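Local coordinates for protein type I site-specific restriction-modification system, R (Restriction) subunit (PDB 3H1T) that probably serves as the ATP-dependent DNA-translocating and DNA-cutting subunit of a type I restriction enzyme, present here as an N-terminal fragment of that subunit, at residues A[377-382]-A[580-585]; A[420-425]-A[453-458]; A[442-447]-A[522-527]. All coordinates share one frame; numbering follows the deposited sequence.

All three contacts lie in the second RecA-like domain of the helicase-type motor. Interactions 1 and 3 each join neighbouring strands of one mixed sheet, 374-381 with 576-582 and 441-446 with 518-524, and their centres stand about 15 Å apart. Interaction 2 packs helices 422-436 and 449-462, which flank strand 441-446 in sequence. Its centre is about 11 Å from that of interaction 3, where Met455 rests on Cys446, Val444 and Ala524, and about 15 Å from that of interaction 1, which it touches through Arg421 and Ala424. Along the chain the segments of interactions 2 and 3 alternate, and interaction 1 encloses both, closing the loop by setting strand 576-582 beside 374-381.

Interaction 1 (A[377-382]-A[580-585]); sequences HRVISE and VVIDED
Val379 and Val580 share one face of the sheet, their side chains slanting across each other so that CG2 of Val379 meets CG2 of Val580 at 3.8 Å. The other branch of Val379 reaches forward along the strand: with CG1 anti to the backbone N (chi1 -174°), it leans on CG1 of Ile582, also at 3.8 Å. His428 of helix 422-436 touches both Val379 and Ile582, so this face is the one turned to the helix. On the reverse face Ile380 and Val581 lie alongside each other and point the same way, touching through their CG2 methyls. Val581 sends its other methyl, CG1, on to CA of Glu382 at 3.6 Å, and the extended side chain of Glu382 runs nearly at right angles to the valine. The backbone beneath is a parallel pair in the RecA-like sheet of the second motor domain, where strand 374-381 sits between 552-556 and 576-582. Four N-H to O bonds zip it together, from Val580 N to Arg378 O at the start to Glu382 N on Ile582 O, 2.7 Å, at the end. Between them Val580 O takes the N-H of Ile380, and Ile380 O takes that of Ile582. The guanidinium of Arg378 finds its salt bridge with Glu579, just before the second segment. Beyond the strands, Asp583 turns its carboxylate toward the chain ahead of it: OD1 accepts from Asp585 N at 2.6 Å, an Asx turn in which the N-H comes from above the carboxylate plane, and it also takes the N-H of Glu587. A water donates to Asp583 O at 2.8 Å and reaches Ser381 OG only weakly.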
ATOM      1  N   HIS A 377      -1.702  -6.621  21.888  1.00 37.38           N
ATOM      2  CA  HIS A 377      -2.012  -6.855  23.290  1.00 37.13           C
ATOM      3  C   HIS A 377      -3.316  -7.620  23.241  1.00 37.79           C
ATOM      4  O   HIS A 377      -4.383  -7.038  23.029  1.00 38.85           O
ATOM      5  CB  HIS A 377      -2.209  -5.538  24.040  1.00 40.14           C
ATOM      6  CG  HIS A 377      -1.035  -4.613  23.964  1.00 42.25           C
ATOM      7  ND1 HIS A 377       0.231  -4.984  24.357  1.00 43.24           N
ATOM      8  CD2 HIS A 377      -0.938  -3.327  23.548  1.00 43.76           C
ATOM      9  CE1 HIS A 377       1.059  -3.966  24.189  1.00 45.64           C
ATOM     10  NE2 HIS A 377       0.374  -2.949  23.701  1.00 42.99           N
ATOM     11  N   ARG A 378      -3.218  -8.937  23.371  1.00 33.49           N
ATOM     12  CA  ARG A 378      -4.372  -9.823  23.348  1.00 33.64           C
ATOM     13  C   ARG A 378      -4.901  -9.829  24.787  1.00 34.55           C
ATOM     14  O   ARG A 378      -4.128  -9.978  25.743  1.00 34.86           O
ATOM     15  CB  ARG A 378      -3.908 -11.220  22.908  1.00 39.12           C
ATOM     16  CG  ARG A 378      -4.988 -12.185  22.464  1.00 40.85           C
ATOM     17  CD  ARG A 378      -4.540 -12.997  21.234  1.00 43.66           C
ATOM     18  NE  ARG A 378      -3.124 -13.364  21.249  1.00 44.71           N
ATOM     19  CZ  ARG A 378      -2.572 -14.164  22.157  1.00 49.65           C
ATOM     20  NH1 ARG A 378      -3.318 -14.684  23.124  1.00 49.97           N
ATOM     21  NH2 ARG A 378      -1.270 -14.436  22.116  1.00 49.17           N
ATOM     22  N   VAL A 379      -6.203  -9.629  24.948  1.00 32.23           N
ATOM     23  CA  VAL A 379      -6.798  -9.618  26.272  1.00 33.03           C
ATOM     24  C   VAL A 379      -7.901 -10.647  26.356  1.00 34.48           C
ATOM     25  O   VAL A 379      -8.912 -10.526  25.666  1.00 35.08           O
ATOM     26  CB  VAL A 379      -7.410  -8.258  26.601  1.00 27.03           C
ATOM     27  CG1 VAL A 379      -7.883  -8.250  28.051  1.00 25.93           C
ATOM     28  CG2 VAL A 379      -6.389  -7.170  26.352  1.00 26.15           C
ATOM     29  N   ILE A 380      -7.719 -11.665  27.187  1.00 29.41           N
ATOM     30  CA  ILE A 380      -8.747 -12.676  27.308  1.00 32.03           C
ATOM     31  C   ILE A 380      -9.412 -12.633  28.683  1.00 33.36           C
ATOM     32  O   ILE A 380      -8.782 -12.343  29.712  1.00 32.34           O
ATOM     33  CB  ILE A 380      -8.186 -14.107  27.052  1.00 53.29           C
ATOM     34  CG1 ILE A 380      -9.339 -15.115  27.020  1.00 54.80           C
ATOM     35  CG2 ILE A 380      -7.241 -14.516  28.172  1.00 53.05           C
ATOM     36  CD1 ILE A 380     -10.297 -14.938  25.865  1.00 57.64           C
ATOM     37  N   SER A 381     -10.708 -12.911  28.688  1.00 55.26           N
ATOM     38  CA  SER A 381     -11.480 -12.914  29.921  1.00 58.39           C
ATOM     39  C   SER A 381     -11.179 -14.193  30.718  1.00 61.38           C
ATOM     40  O   SER A 381     -11.124 -15.296  30.157  1.00 61.23           O
ATOM     41  CB  SER A 381     -12.972 -12.811  29.590  1.00 47.93           C
ATOM     42  OG  SER A 381     -13.238 -11.664  28.789  1.00 46.50           O
ATOM     43  N   GLU A 382     -10.991 -14.035  32.028  1.00 63.41           N
ATOM     44  CA  GLU A 382     -10.669 -15.149  32.923  1.00 65.79           C
ATOM     45  C   GLU A 382     -11.523 -16.397  32.760  1.00 66.78           C
ATOM     46  O   GLU A 382     -11.006 -17.515  32.802  1.00 67.18           O
ATOM     47  CB  GLU A 382     -10.766 -14.696  34.375  1.00 69.26           C
ATOM     48  CG  GLU A 382     -10.072 -15.598  35.369  1.00 70.40           C
ATOM     49  CD  GLU A 382     -10.327 -15.156  36.797  1.00 74.15           C
ATOM     50  OE1 GLU A 382     -11.032 -14.136  36.980  1.00 74.65           O
ATOM     51  OE2 GLU A 382      -9.830 -15.823  37.734  1.00 75.06           O
ATOM     52  N   VAL A 580      -2.937 -10.964  28.120  1.00 46.70           N
ATOM     53  CA  VAL A 580      -3.204 -10.774  29.537  1.00 45.29           C
ATOM     54  C   VAL A 580      -4.590 -11.305  29.845  1.00 45.54           C
ATOM     55  O   VAL A 580      -5.482 -11.265  28.993  1.00 46.98           O
ATOM     56  CB  VAL A 580      -3.140  -9.275  29.944  1.00 33.73           C
ATOM     57  CG1 VAL A 580      -1.723  -8.759  29.820  1.00 30.51           C
ATOM     58  CG2 VAL A 580      -4.086  -8.472  29.088  1.00 33.62           C
ATOM     59  N   VAL A 581      -4.757 -11.846  31.046  1.00 38.09           N
ATOM     60  CA  VAL A 581      -6.046 -12.369  31.473  1.00 37.29           C
ATOM     61  C   VAL A 581      -6.729 -11.282  32.282  1.00 37.67           C
ATOM     62  O   VAL A 581      -6.095 -10.561  33.056  1.00 37.80           O
ATOM     63  CB  VAL A 581      -5.866 -13.631  32.313  1.00 49.60           C
ATOM     64  CG1 VAL A 581      -7.204 -14.066  32.897  1.00 50.40           C
ATOM     65  CG2 VAL A 581      -5.306 -14.739  31.439  1.00 50.01           C
ATOM     66  N   ILE A 582      -8.029 -11.152  32.118  1.00 39.47           N
ATOM     67  CA  ILE A 582      -8.728 -10.086  32.806  1.00 40.38           C
ATOM     68  C   ILE A 582      -9.984 -10.624  33.488  1.00 40.49           C
ATOM     69  O   ILE A 582     -10.607 -11.553  32.965  1.00 40.23           O
ATOM     70  CB  ILE A 582      -9.016  -8.986  31.732  1.00 45.02           C
ATOM     71  CG1 ILE A 582      -7.946  -7.900  31.829  1.00 44.08           C
ATOM     72  CG2 ILE A 582     -10.437  -8.523  31.785  1.00 44.63           C
ATOM     73  CD1 ILE A 582      -8.367  -6.674  32.586  1.00 47.26           C
ATOM     74  N   ASP A 583     -10.336 -10.082  34.657  1.00 43.38           N
ATOM     75  CA  ASP A 583     -11.534 -10.556  35.372  1.00 46.37           C
ATOM     76  C   ASP A 583     -12.793  -9.866  34.872  1.00 46.65           C
ATOM     77  O   ASP A 583     -12.733  -9.056  33.948  1.00 46.18           O
ATOM     78  CB  ASP A 583     -11.414 -10.364  36.904  1.00 59.17           C
ATOM     79  CG  ASP A 583     -11.404  -8.892  37.337  1.00 63.75           C
ATOM     80  OD1 ASP A 583     -11.890  -8.023  36.579  1.00 66.28           O
ATOM     81  OD2 ASP A 583     -10.926  -8.601  38.462  1.00 65.39           O
ATOM     82  N   GLU A 584     -13.932 -10.184  35.480  1.00 50.04           N
ATOM     83  CA  GLU A 584     -15.192  -9.590  35.052  1.00 49.79           C
ATOM     84  C   GLU A 584     -15.316  -8.089  35.255  1.00 48.31           C
ATOM     85  O   GLU A 584     -16.298  -7.511  34.821  1.00 49.33           O
ATOM     86  CB  GLU A 584     -16.380 -10.296  35.714  1.00 81.12           C
ATOM     87  CG  GLU A 584     -16.578 -11.729  35.221  1.00 87.24           C
ATOM     88  CD  GLU A 584     -16.691 -11.803  33.704  1.00 92.78           C
ATOM     89  OE1 GLU A 584     -17.712 -11.320  33.165  1.00 93.82           O
ATOM     90  OE2 GLU A 584     -15.758 -12.329  33.049  1.00 94.03           O
ATOM     91  N   ASP A 585     -14.339  -7.455  35.896  1.00 43.73           N
ATOM     92  CA  ASP A 585     -14.393  -5.999  36.100  1.00 44.31           C
ATOM     93  C   ASP A 585     -13.367  -5.283  35.224  1.00 44.16           C
ATOM     94  O   ASP A 585     -13.259  -4.054  35.257  1.00 43.87           O
ATOM     95  CB  ASP A 585     -14.118  -5.621  37.561  1.00 55.80           C
ATOM     96  CG  ASP A 585     -15.210  -6.073  38.504  1.00 57.19           C
ATOM     97  OD1 ASP A 585     -16.342  -5.542  38.430  1.00 54.24           O
ATOM     98  OD2 ASP A 585     -14.924  -6.965  39.332  1.00 60.44           O
TER
HETATM   99  O   HOH W   1     -14.045  -9.634  31.516  1.00 48.98           O

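Interaction 2 (A[420-425]-A[453-458]); sequences ARTDAF and DEMRRA
Thr422 lays its methyl, CG2, over the backbone of helix 449-462, 3.9 Å from CA of Met455 and a little farther from that residue's N. This is helix-to-helix packing within the second RecA-like domain: helix 422-436 leads into strand 441-446, and helix 449-462 follows it. Because CG2 is anti to the threonine's own N (chi1 -65° for OG1), the methyl faces the other helix while the hydroxyl turns back to bond with Lys419 O. Met455, a selenomethionine here, answers from the other side of the contact. Its chain leaves the backbone with CG anti to N and then bends at both chi2 and chi3, which brings CE within 4.2 Å of the threonine methyl. The same CE arrives at the edge of the Phe425 ring, near its plane, and lies 4.3 Å from Phe425 CB. The ring itself stacks with Tyr557, and one of its faces carries Arg421 O, offset toward the rim. Met455 also touches Thr504 of strand 502-505, so it packs against the sheet as well as the neighbouring helix. Farther along, at the exposed rim of the contact, the carboxylate of Asp423 reaches toward the second helix, and its OD1 lies 3.7 Å from the methyl CB of Ala458.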
ATOM      1  N   ALA A 420     -21.820  -8.230  26.683  1.00 36.15           N
ATOM      2  CA  ALA A 420     -22.009  -8.360  28.116  1.00 35.84           C
ATOM      3  C   ALA A 420     -20.768  -7.877  28.872  1.00 37.01           C
ATOM      4  O   ALA A 420     -20.820  -7.602  30.071  1.00 38.89           O
ATOM      5  CB  ALA A 420     -22.311  -9.816  28.462  1.00 20.25           C
ATOM      6  N   ARG A 421     -19.648  -7.747  28.171  1.00 34.17           N
ATOM      7  CA  ARG A 421     -18.418  -7.313  28.828  1.00 34.40           C
ATOM      8  C   ARG A 421     -17.969  -5.902  28.486  1.00 33.35           C
ATOM      9  O   ARG A 421     -16.840  -5.505  28.800  1.00 33.00           O
ATOM     10  CB  ARG A 421     -17.300  -8.286  28.495  1.00 61.24           C
ATOM     11  CG  ARG A 421     -17.599  -9.690  28.968  1.00 65.50           C
ATOM     12  CD  ARG A 421     -16.519 -10.666  28.557  1.00 69.07           C
ATOM     13  NE  ARG A 421     -16.806 -11.985  29.101  1.00 73.94           N
ATOM     14  CZ  ARG A 421     -16.574 -13.125  28.461  1.00 75.32           C
ATOM     15  NH1 ARG A 421     -16.047 -13.113  27.239  1.00 76.50           N
ATOM     16  NH2 ARG A 421     -16.875 -14.277  29.043  1.00 76.83           N
ATOM     17  N   THR A 422     -18.858  -5.141  27.865  1.00 32.75           N
ATOM     18  CA  THR A 422     -18.547  -3.781  27.475  1.00 32.46           C
ATOM     19  C   THR A 422     -17.872  -2.967  28.560  1.00 32.65           C
ATOM     20  O   THR A 422     -16.946  -2.224  28.283  1.00 34.02           O
ATOM     21  CB  THR A 422     -19.811  -3.036  27.017  1.00 34.12           C
ATOM     22  OG1 THR A 422     -20.312  -3.646  25.819  1.00 32.09           O
ATOM     23  CG2 THR A 422     -19.496  -1.565  26.761  1.00 32.33           C
ATOM     24  N   ASP A 423     -18.321  -3.100  29.801  1.00 32.67           N
ATOM     25  CA  ASP A 423     -17.717  -2.328  30.874  1.00 32.25           C
ATOM     26  C   ASP A 423     -16.345  -2.823  31.285  1.00 30.68           C
ATOM     27  O   ASP A 423     -15.525  -2.043  31.768  1.00 30.71           O
ATOM     28  CB  ASP A 423     -18.638  -2.290  32.083  1.00 47.36           C
ATOM     29  CG  ASP A 423     -19.509  -1.059  32.102  1.00 51.79           C
ATOM     30  OD1 ASP A 423     -18.949   0.049  32.028  1.00 54.14           O
ATOM     31  OD2 ASP A 423     -20.748  -1.194  32.194  1.00 54.19           O
ATOM     32  N   ALA A 424     -16.078  -4.115  31.113  1.00 34.52           N
ATOM     33  CA  ALA A 424     -14.759  -4.638  31.472  1.00 32.00           C
ATOM     34  C   ALA A 424     -13.721  -4.074  30.513  1.00 30.31           C
ATOM     35  O   ALA A 424     -12.651  -3.617  30.912  1.00 28.89           O
ATOM     36  CB  ALA A 424     -14.754  -6.159  31.399  1.00 30.29           C
ATOM     37  N   PHE A 425     -14.061  -4.139  29.231  1.00 28.32           N
ATOM     38  CA  PHE A 425     -13.203  -3.660  28.164  1.00 26.26           C
ATOM     39  C   PHE A 425     -12.941  -2.179  28.321  1.00 26.43           C
ATOM     40  O   PHE A 425     -11.806  -1.717  28.182  1.00 25.98           O
ATOM     41  CB  PHE A 425     -13.854  -3.920  26.813  1.00 25.58           C
ATOM     42  CG  PHE A 425     -14.157  -5.362  26.560  1.00 27.13           C
ATOM     43  CD1 PHE A 425     -13.567  -6.365  27.325  1.00 27.76           C
ATOM     44  CD2 PHE A 425     -15.040  -5.725  25.569  1.00 27.10           C
ATOM     45  CE1 PHE A 425     -13.871  -7.711  27.095  1.00 26.30           C
ATOM     46  CE2 PHE A 425     -15.348  -7.072  25.338  1.00 25.63           C
ATOM     47  CZ  PHE A 425     -14.767  -8.058  26.100  1.00 24.10           C
ATOM     48  N   ASP A 453     -22.566   2.740  21.006  1.00 22.56           N
ATOM     49  CA  ASP A 453     -23.124   3.785  21.873  1.00 23.53           C
ATOM     50  C   ASP A 453     -22.937   3.476  23.351  1.00 24.03           C
ATOM     51  O   ASP A 453     -22.720   4.371  24.151  1.00 25.80           O
ATOM     52  CB  ASP A 453     -24.620   3.978  21.601  1.00 48.82           C
ATOM     53  CG  ASP A 453     -25.266   5.008  22.540  1.00 53.81           C
ATOM     54  OD1 ASP A 453     -25.016   6.235  22.393  1.00 56.85           O
ATOM     55  OD2 ASP A 453     -26.024   4.575  23.437  1.00 58.24           O
ATOM     56  N   GLU A 454     -23.038   2.207  23.715  1.00 27.91           N
ATOM     57  CA  GLU A 454     -22.866   1.827  25.105  1.00 29.94           C
ATOM     58  C   GLU A 454     -21.394   1.931  25.447  1.00 29.70           C
ATOM     59  O   GLU A 454     -21.037   2.330  26.554  1.00 28.96           O
ATOM     60  CB  GLU A 454     -23.391   0.406  25.322  1.00 63.48           C
ATOM     61  CG  GLU A 454     -24.724   0.180  24.615  1.00 70.47           C
ATOM     62  CD  GLU A 454     -25.574  -0.919  25.239  1.00 77.85           C
ATOM     63  OE1 GLU A 454     -25.170  -2.101  25.185  1.00 79.15           O
ATOM     64  OE2 GLU A 454     -26.653  -0.592  25.787  1.00 79.52           O
HETATM   65  N   MSE A 455     -20.541   1.589  24.481  1.00 33.10           N
HETATM   66  CA  MSE A 455     -19.088   1.656  24.663  1.00 32.14           C
HETATM   67  C   MSE A 455     -18.687   3.116  24.859  1.00 28.31           C
HETATM   68  O   MSE A 455     -17.896   3.445  25.740  1.00 30.14           O
HETATM   69  CB  MSE A 455     -18.361   1.068  23.439  1.00 40.06           C
HETATM   70  CG  MSE A 455     -16.835   1.143  23.520  1.00 45.71           C
HETATM   71 SE   MSE A 455     -16.019   0.059  24.921  1.00 55.84          SE
HETATM   72  CE  MSE A 455     -16.269  -1.668  24.115  1.00 50.03           C
ATOM     73  N   ARG A 456     -19.255   3.993  24.039  1.00 23.36           N
ATOM     74  CA  ARG A 456     -18.978   5.421  24.117  1.00 24.11           C
ATOM     75  C   ARG A 456     -19.356   5.997  25.477  1.00 24.63           C
ATOM     76  O   ARG A 456     -18.562   6.709  26.084  1.00 24.40           O
ATOM     77  CB  ARG A 456     -19.741   6.192  23.031  1.00 28.45           C
ATOM     78  CG  ARG A 456     -19.655   7.712  23.197  1.00 28.58           C
ATOM     79  CD  ARG A 456     -20.686   8.462  22.350  1.00 27.15           C
ATOM     80  NE  ARG A 456     -22.055   8.239  22.801  1.00 30.80           N
ATOM     81  CZ  ARG A 456     -22.614   8.842  23.849  1.00 34.30           C
ATOM     82  NH1 ARG A 456     -21.925   9.718  24.572  1.00 32.68           N
ATOM     83  NH2 ARG A 456     -23.870   8.557  24.181  1.00 33.67           N
ATOM     84  N   ARG A 457     -20.564   5.681  25.945  1.00 29.38           N
ATOM     85  CA  ARG A 457     -21.052   6.182  27.228  1.00 28.50           C
ATOM     86  C   ARG A 457     -20.196   5.695  28.377  1.00 29.26           C
ATOM     87  O   ARG A 457     -19.841   6.471  29.266  1.00 29.46           O
ATOM     88  CB  ARG A 457     -22.496   5.750  27.469  1.00 31.80           C
ATOM     89  CG  ARG A 457     -23.074   6.241  28.801  1.00 35.87           C
ATOM     90  CD  ARG A 457     -24.547   5.877  28.975  1.00 35.33           C
ATOM     91  NE  ARG A 457     -25.344   6.280  27.819  1.00 39.65           N
ATOM     92  CZ  ARG A 457     -25.710   5.450  26.845  1.00 38.03           C
ATOM     93  NH1 ARG A 457     -25.355   4.174  26.895  1.00 36.82           N
ATOM     94  NH2 ARG A 457     -26.419   5.893  25.818  1.00 36.13           N
ATOM     95  N   ALA A 458     -19.866   4.407  28.363  1.00 25.52           N
ATOM     96  CA  ALA A 458     -19.042   3.847  29.423  1.00 25.32           C
ATOM     97  C   ALA A 458     -17.690   4.539  29.476  1.00 25.87           C
ATOM     98  O   ALA A 458     -17.270   5.045  30.509  1.00 27.88           O
ATOM     99  CB  ALA A 458     -18.850   2.366  29.203  1.00 30.49           C
TER

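Interaction 3 (A[442-447]-A[522-527]); sequences TIVFCV and VLARVV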
ATOM      1  N   THR A 442      -7.654   6.968  19.361  1.00 30.68           N
ATOM      2  CA  THR A 442      -8.068   5.563  19.361  1.00 28.93           C
ATOM      3  C   THR A 442      -9.396   5.283  18.656  1.00 27.50           C
ATOM      4  O   THR A 442     -10.300   6.108  18.692  1.00 30.11           O
ATOM      5  CB  THR A 442      -8.212   5.081  20.819  1.00 23.68           C
ATOM      6  OG1 THR A 442      -6.975   5.293  21.508  1.00 25.71           O
ATOM      7  CG2 THR A 442      -8.600   3.618  20.876  1.00 23.79           C
ATOM      8  N   ILE A 443      -9.518   4.109  18.045  1.00 23.00           N
ATOM      9  CA  ILE A 443     -10.749   3.707  17.364  1.00 23.43           C
ATOM     10  C   ILE A 443     -11.169   2.358  17.926  1.00 23.89           C
ATOM     11  O   ILE A 443     -10.372   1.427  17.959  1.00 24.79           O
ATOM     12  CB  ILE A 443     -10.561   3.549  15.822  1.00 36.21           C
ATOM     13  CG1 ILE A 443     -10.116   4.871  15.194  1.00 37.36           C
ATOM     14  CG2 ILE A 443     -11.898   3.152  15.170  1.00 36.93           C
ATOM     15  CD1 ILE A 443      -9.780   4.758  13.723  1.00 37.99           C
ATOM     16  N   VAL A 444     -12.414   2.230  18.368  1.00 26.97           N
ATOM     17  CA  VAL A 444     -12.874   0.962  18.928  1.00 26.15           C
ATOM     18  C   VAL A 444     -13.959   0.341  18.069  1.00 26.10           C
ATOM     19  O   VAL A 444     -15.033   0.909  17.900  1.00 26.31           O
ATOM     20  CB  VAL A 444     -13.417   1.150  20.379  1.00 22.12           C
ATOM     21  CG1 VAL A 444     -13.789  -0.210  21.001  1.00 20.09           C
ATOM     22  CG2 VAL A 444     -12.380   1.836  21.228  1.00 17.31           C
ATOM     23  N   PHE A 445     -13.671  -0.833  17.529  1.00 26.47           N
ATOM     24  CA  PHE A 445     -14.614  -1.521  16.666  1.00 27.21           C
ATOM     25  C   PHE A 445     -15.538  -2.445  17.444  1.00 29.74           C
ATOM     26  O   PHE A 445     -15.133  -3.517  17.900  1.00 32.46           O
ATOM     27  CB  PHE A 445     -13.851  -2.299  15.601  1.00 30.66           C
ATOM     28  CG  PHE A 445     -13.162  -1.419  14.605  1.00 32.08           C
ATOM     29  CD1 PHE A 445     -13.849  -0.937  13.498  1.00 30.54           C
ATOM     30  CD2 PHE A 445     -11.851  -1.008  14.814  1.00 34.20           C
ATOM     31  CE1 PHE A 445     -13.242  -0.051  12.611  1.00 32.21           C
ATOM     32  CE2 PHE A 445     -11.233  -0.121  13.929  1.00 35.23           C
ATOM     33  CZ  PHE A 445     -11.934   0.358  12.824  1.00 32.09           C
ATOM     34  N   CYS A 446     -16.795  -2.034  17.566  1.00 32.00           N
ATOM     35  CA  CYS A 446     -17.786  -2.795  18.312  1.00 34.02           C
ATOM     36  C   CYS A 446     -18.673  -3.684  17.444  1.00 33.68           C
ATOM     37  O   CYS A 446     -18.610  -3.640  16.209  1.00 34.89           O
ATOM     38  CB  CYS A 446     -18.639  -1.827  19.131  1.00 33.32           C
ATOM     39  SG  CYS A 446     -17.606  -0.674  20.124  1.00 33.84           S
ATOM     40  N   VAL A 447     -19.502  -4.488  18.099  1.00 29.64           N
ATOM     41  CA  VAL A 447     -20.410  -5.423  17.438  1.00 27.59           C
ATOM     42  C   VAL A 447     -21.477  -4.784  16.545  1.00 27.52           C
ATOM     43  O   VAL A 447     -21.648  -5.193  15.404  1.00 28.25           O
ATOM     44  CB  VAL A 447     -21.083  -6.327  18.486  1.00 27.17           C
ATOM     45  CG1 VAL A 447     -22.009  -7.315  17.809  1.00 27.41           C
ATOM     46  CG2 VAL A 447     -20.000  -7.053  19.287  1.00 27.31           C
ATOM     47  N   VAL A 522      -8.600  -0.752  18.441  1.00 27.55           N
ATOM     48  CA  VAL A 522      -9.231  -1.672  19.380  1.00 27.78           C
ATOM     49  C   VAL A 522     -10.330  -2.610  18.854  1.00 27.86           C
ATOM     50  O   VAL A 522     -11.310  -2.171  18.253  1.00 29.55           O
ATOM     51  CB  VAL A 522      -9.796  -0.865  20.571  1.00 24.72           C
ATOM     52  CG1 VAL A 522     -10.258  -1.798  21.670  1.00 23.93           C
ATOM     53  CG2 VAL A 522      -8.722   0.094  21.098  1.00 22.35           C
ATOM     54  N   LEU A 523     -10.176  -3.898  19.129  1.00 31.15           N
ATOM     55  CA  LEU A 523     -11.128  -4.917  18.681  1.00 32.98           C
ATOM     56  C   LEU A 523     -12.140  -5.382  19.743  1.00 33.32           C
ATOM     57  O   LEU A 523     -11.775  -6.020  20.730  1.00 31.67           O
ATOM     58  CB  LEU A 523     -10.357  -6.141  18.174  1.00 45.71           C
ATOM     59  CG  LEU A 523      -9.472  -6.004  16.943  1.00 47.62           C
ATOM     60  CD1 LEU A 523      -8.777  -7.332  16.668  1.00 49.91           C
ATOM     61  CD2 LEU A 523     -10.321  -5.613  15.754  1.00 50.58           C
ATOM     62  N   ALA A 524     -13.412  -5.073  19.528  1.00 27.42           N
ATOM     63  CA  ALA A 524     -14.450  -5.483  20.468  1.00 27.71           C
ATOM     64  C   ALA A 524     -15.601  -6.042  19.669  1.00 28.67           C
ATOM     65  O   ALA A 524     -16.761  -5.814  19.982  1.00 31.41           O
ATOM     66  CB  ALA A 524     -14.921  -4.302  21.297  1.00 21.35           C
ATOM     67  N   ARG A 525     -15.264  -6.795  18.637  1.00 32.99           N
ATOM     68  CA  ARG A 525     -16.274  -7.357  17.772  1.00 33.23           C
ATOM     69  C   ARG A 525     -15.821  -8.642  17.120  1.00 33.07           C
ATOM     70  O   ARG A 525     -14.642  -8.983  17.127  1.00 32.75           O
ATOM     71  CB  ARG A 525     -16.609  -6.355  16.673  1.00 40.88           C
ATOM     72  CG  ARG A 525     -15.497  -6.223  15.655  1.00 42.53           C
ATOM     73  CD  ARG A 525     -15.854  -5.215  14.618  1.00 48.52           C
ATOM     74  NE  ARG A 525     -17.230  -5.410  14.189  1.00 52.71           N
ATOM     75  CZ  ARG A 525     -17.616  -5.402  12.924  1.00 54.24           C
ATOM     76  NH1 ARG A 525     -16.723  -5.210  11.965  1.00 56.53           N
ATOM     77  NH2 ARG A 525     -18.890  -5.584  12.622  1.00 55.27           N
ATOM     78  N   VAL A 526     -16.788  -9.333  16.539  1.00 34.81           N
ATOM     79  CA  VAL A 526     -16.539 -10.562  15.830  1.00 33.00           C
ATOM     80  C   VAL A 526     -16.144 -10.151  14.426  1.00 32.62           C
ATOM     81  O   VAL A 526     -16.938  -9.546  13.705  1.00 32.94           O
ATOM     82  CB  VAL A 526     -17.823 -11.441  15.729  1.00 33.86           C
ATOM     83  CG1 VAL A 526     -17.558 -12.660  14.852  1.00 32.23           C
ATOM     84  CG2 VAL A 526     -18.274 -11.871  17.112  1.00 34.45           C
ATOM     85  N   VAL A 527     -14.902 -10.428  14.056  1.00 32.15           N
ATOM     86  CA  VAL A 527     -14.448 -10.132  12.706  1.00 32.51           C
ATOM     87  C   VAL A 527     -14.807 -11.395  11.927  1.00 34.94           C
ATOM     88  O   VAL A 527     -14.378 -12.496  12.286  1.00 32.50           O
ATOM     89  CB  VAL A 527     -12.934  -9.902  12.664  1.00 30.86           C
ATOM     90  CG1 VAL A 527     -12.462  -9.805  11.222  1.00 30.84           C
ATOM     91  CG2 VAL A 527     -12.590  -8.636  13.410  1.00 30.28           C
TER
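Arg525 starts its path across the gap at CB, which lies 3.4 Å from both Phe445 O and Cys446 O. The contact runs along two adjacent parallel strands, 441-446 and 518-524, in the middle of the RecA-like sheet of the second motor domain. With chi1 at 72°, CG sits between the arginine's backbone N and carbonyl carbon, and it stays close to Phe445 O. CD then reaches CB of Phe445 at 3.7 Å and also nears Cys446 O. The chain bends at chi3, placing NE 3.0 Å from Cys446 O, which approaches the guanidinium obliquely, whereas Val447 O lies at its edge. The tip is held from outside the two segments: NH1 forms a salt bridge with Glu532, and NH2 bonds to Gln507. Together these partners hold the flat group in place. In the backbone, Val522 gives its N-H to Ile443 O and takes that of Phe445, both bonds straight (161° and 171°), while the one from Ala524 N to Phe445 O is more bent. On the face that carries Val444 and Val522, those two side chains point the same way, with Val444 CG2 against Val522 CB. Met455 of helix 449-462 covers Ala524 on that same face. At the far end of the contact from Arg525, the methyl CG2 of Thr442 meets CG2 of Val522 at 3.5 Å.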